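Carboxymuconolactone decarboxylase-like domain-containing protein (PDB 1P8C) is of unknown function but belongs to the carboxymuconolactone decarboxylase-like family and may have peroxiredoxin or other oxidoreductase activity. Local coordinates at residues Lys26-Ala31 against Cys81-Arg86. Residues are numbered along the deposited sequence; the frame is centred on the assembly and turned at random.
Sequences KKFVEA and CDDCIR
Phe28 carries the contact from helix 25-41, laying one face of its ring against the aliphatic part of Arg86 on helix 82-94. Arg86 CB sits over the middle of that face, 3.8 Å from the centroid of the Phe28 ring and 14° off the ring normal, a CH-pi contact. Farther along the Arg86 side chain, Arg86 CD touches Phe28 CD1 at 4.0 Å, while the carbonyl Asp83 O approaches Phe28 CE1 obliquely at 3.7 Å. The Phe28 ring gets there because CG is anti to the backbone N (chi1 174°), which carries it off its own helix onto the first turn of the other. That turn holds a CxxC motif: Cys81, at the N-cap, and Cys84 are joined by a disulfide, an arrangement consistent with the redox-active pair of AhpD-like members of this all-helical family. The CB of Cys84 points away from helix 25-41, and the ring packs on the side of the turn bearing Asp83 and Arg86. Were Phe28 an alanine, the Arg86 methylenes would probably lose their aromatic cover and a gap would open between the two helices. Beyond the ring, Arg86 bends at chi2 and NH1 forms a salt bridge to Asp83 OD1 (2.7 Å), a bent bond (142° at the hydrogen) that meets OD1 on its anti side, out of the carboxylate plane but near the guanidinium plane. Arg86 also touches Phe127 of helix 118-136, and Pro119 of a second subunit packs on Cys81, Asp83 and Cys84.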
loop_
_atom_site.group_PDB
_atom_site.type_symbol
_atom_site.label_atom_id
_atom_site.label_comp_id
_atom_site.label_asym_id
_atom_site.label_seq_id
_atom_site.Cartn_x
_atom_site.Cartn_y
_atom_site.Cartn_z
ATOM N N LYS C 26 22.017 -7.439 16.977
ATOM C CA LYS C 26 21.846 -8.731 17.625
ATOM C C LYS C 26 20.409 -8.905 18.092
ATOM O O LYS C 26 19.962 -10.025 18.335
ATOM C CB LYS C 26 22.816 -8.857 18.802
ATOM C CG LYS C 26 24.275 -8.732 18.380
ATOM C CD LYS C 26 25.238 -8.957 19.535
ATOM C CE LYS C 26 26.686 -8.875 19.058
ATOM N NZ LYS C 26 27.664 -9.182 20.141
ATOM N N LYS C 27 19.694 -7.787 18.216
ATOM C CA LYS C 27 18.293 -7.807 18.632
ATOM C C LYS C 27 17.537 -8.379 17.443
ATOM O O LYS C 27 16.658 -9.221 17.585
ATOM C CB LYS C 27 17.783 -6.384 18.909
ATOM C CG LYS C 27 18.596 -5.579 19.920
ATOM C CD LYS C 27 18.426 -6.111 21.333
ATOM C CE LYS C 27 19.184 -5.258 22.344
ATOM N NZ LYS C 27 18.933 -5.701 23.743
ATOM N N PHE C 28 17.918 -7.905 16.265
ATOM C CA PHE C 28 17.313 -8.321 15.013
ATOM C C PHE C 28 17.517 -9.811 14.716
ATOM O O PHE C 28 16.653 -10.631 15.014
ATOM C CB PHE C 28 17.879 -7.470 13.868
ATOM C CG PHE C 28 17.425 -7.906 12.510
ATOM C CD1 PHE C 28 16.072 -7.837 12.156
ATOM C CD2 PHE C 28 18.334 -8.467 11.607
ATOM C CE1 PHE C 28 15.623 -8.330 10.925
ATOM C CE2 PHE C 28 17.899 -8.967 10.367
ATOM C CZ PHE C 28 16.536 -8.898 10.029
ATOM N N VAL C 29 18.663 -10.151 14.134
ATOM C CA VAL C 29 18.997 -11.523 13.762
ATOM C C VAL C 29 18.497 -12.633 14.694
ATOM O O VAL C 29 18.168 -13.736 14.236
ATOM C CB VAL C 29 20.523 -11.682 13.607
ATOM C CG1 VAL C 29 20.878 -13.134 13.317
ATOM C CG2 VAL C 29 21.015 -10.787 12.491
ATOM N N GLU C 30 18.438 -12.343 15.992
ATOM C CA GLU C 30 18.007 -13.339 16.967
ATOM C C GLU C 30 16.504 -13.545 16.955
ATOM O O GLU C 30 16.023 -14.680 16.982
ATOM C CB GLU C 30 18.436 -12.937 18.378
ATOM C CG GLU C 30 17.660 -11.761 18.943
ATOM C CD GLU C 30 17.702 -11.713 20.454
ATOM O OE1 GLU C 30 17.287 -12.707 21.089
ATOM O OE2 GLU C 30 18.146 -10.683 21.006
ATOM N N ALA C 31 15.767 -12.436 16.921
ATOM C CA ALA C 31 14.316 -12.476 16.924
ATOM C C ALA C 31 13.760 -13.065 15.628
ATOM O O ALA C 31 12.724 -13.717 15.649
ATOM C CB ALA C 31 13.767 -11.078 17.166
ATOM N N CYS C 81 8.924 -2.002 4.818
ATOM C CA CYS C 81 8.965 -3.022 5.872
ATOM C C CYS C 81 10.352 -2.995 6.526
ATOM O O CYS C 81 11.352 -3.426 5.944
ATOM C CB CYS C 81 8.649 -4.420 5.288
ATOM S SG CYS C 81 9.129 -5.824 6.359
ATOM N N ASP C 82 10.415 -2.486 7.750
ATOM C CA ASP C 82 11.694 -2.385 8.449
ATOM C C ASP C 82 12.472 -3.689 8.558
ATOM O O ASP C 82 13.605 -3.774 8.088
ATOM C CB ASP C 82 11.496 -1.783 9.838
ATOM C CG ASP C 82 11.161 -0.310 9.776
ATOM O OD1 ASP C 82 11.747 0.390 8.914
ATOM O OD2 ASP C 82 10.318 0.141 10.588
ATOM N N ASP C 83 11.884 -4.693 9.191
ATOM C CA ASP C 83 12.577 -5.969 9.312
ATOM C C ASP C 83 13.029 -6.498 7.961
ATOM O O ASP C 83 14.127 -7.013 7.861
ATOM C CB ASP C 83 11.712 -6.980 10.049
ATOM C CG ASP C 83 11.532 -6.597 11.491
ATOM O OD1 ASP C 83 12.368 -5.802 11.955
ATOM O OD2 ASP C 83 10.592 -7.067 12.163
ATOM N N CYS C 84 12.213 -6.363 6.920
ATOM C CA CYS C 84 12.628 -6.821 5.599
ATOM C C CYS C 84 13.839 -5.990 5.153
ATOM O O CYS C 84 14.813 -6.542 4.602
ATOM C CB CYS C 84 11.512 -6.650 4.580
ATOM S SG CYS C 84 9.850 -7.259 5.046
ATOM N N ILE C 85 13.774 -4.669 5.376
ATOM C CA ILE C 85 14.888 -3.775 5.024
ATOM C C ILE C 85 16.158 -4.190 5.783
ATOM O O ILE C 85 17.231 -4.274 5.204
ATOM C CB ILE C 85 14.574 -2.252 5.359
ATOM C CG1 ILE C 85 13.487 -1.707 4.414
ATOM C CG2 ILE C 85 15.862 -1.431 5.260
ATOM C CD1 ILE C 85 12.816 -0.386 4.883
ATOM N N ARG C 86 16.027 -4.430 7.080
ATOM C CA ARG C 86 17.168 -4.851 7.890
ATOM C C ARG C 86 17.767 -6.124 7.309
ATOM O O ARG C 86 18.975 -6.197 7.063
ATOM C CB ARG C 86 16.740 -5.117 9.333
ATOM C CG ARG C 86 16.658 -3.879 10.215
ATOM C CD ARG C 86 15.533 -4.006 11.234
ATOM N NE ARG C 86 15.282 -2.721 11.886
ATOM C CZ ARG C 86 14.120 -2.359 12.427
ATOM N NH1 ARG C 86 13.076 -3.187 12.403
ATOM N NH2 ARG C 86 13.997 -1.155 12.979
#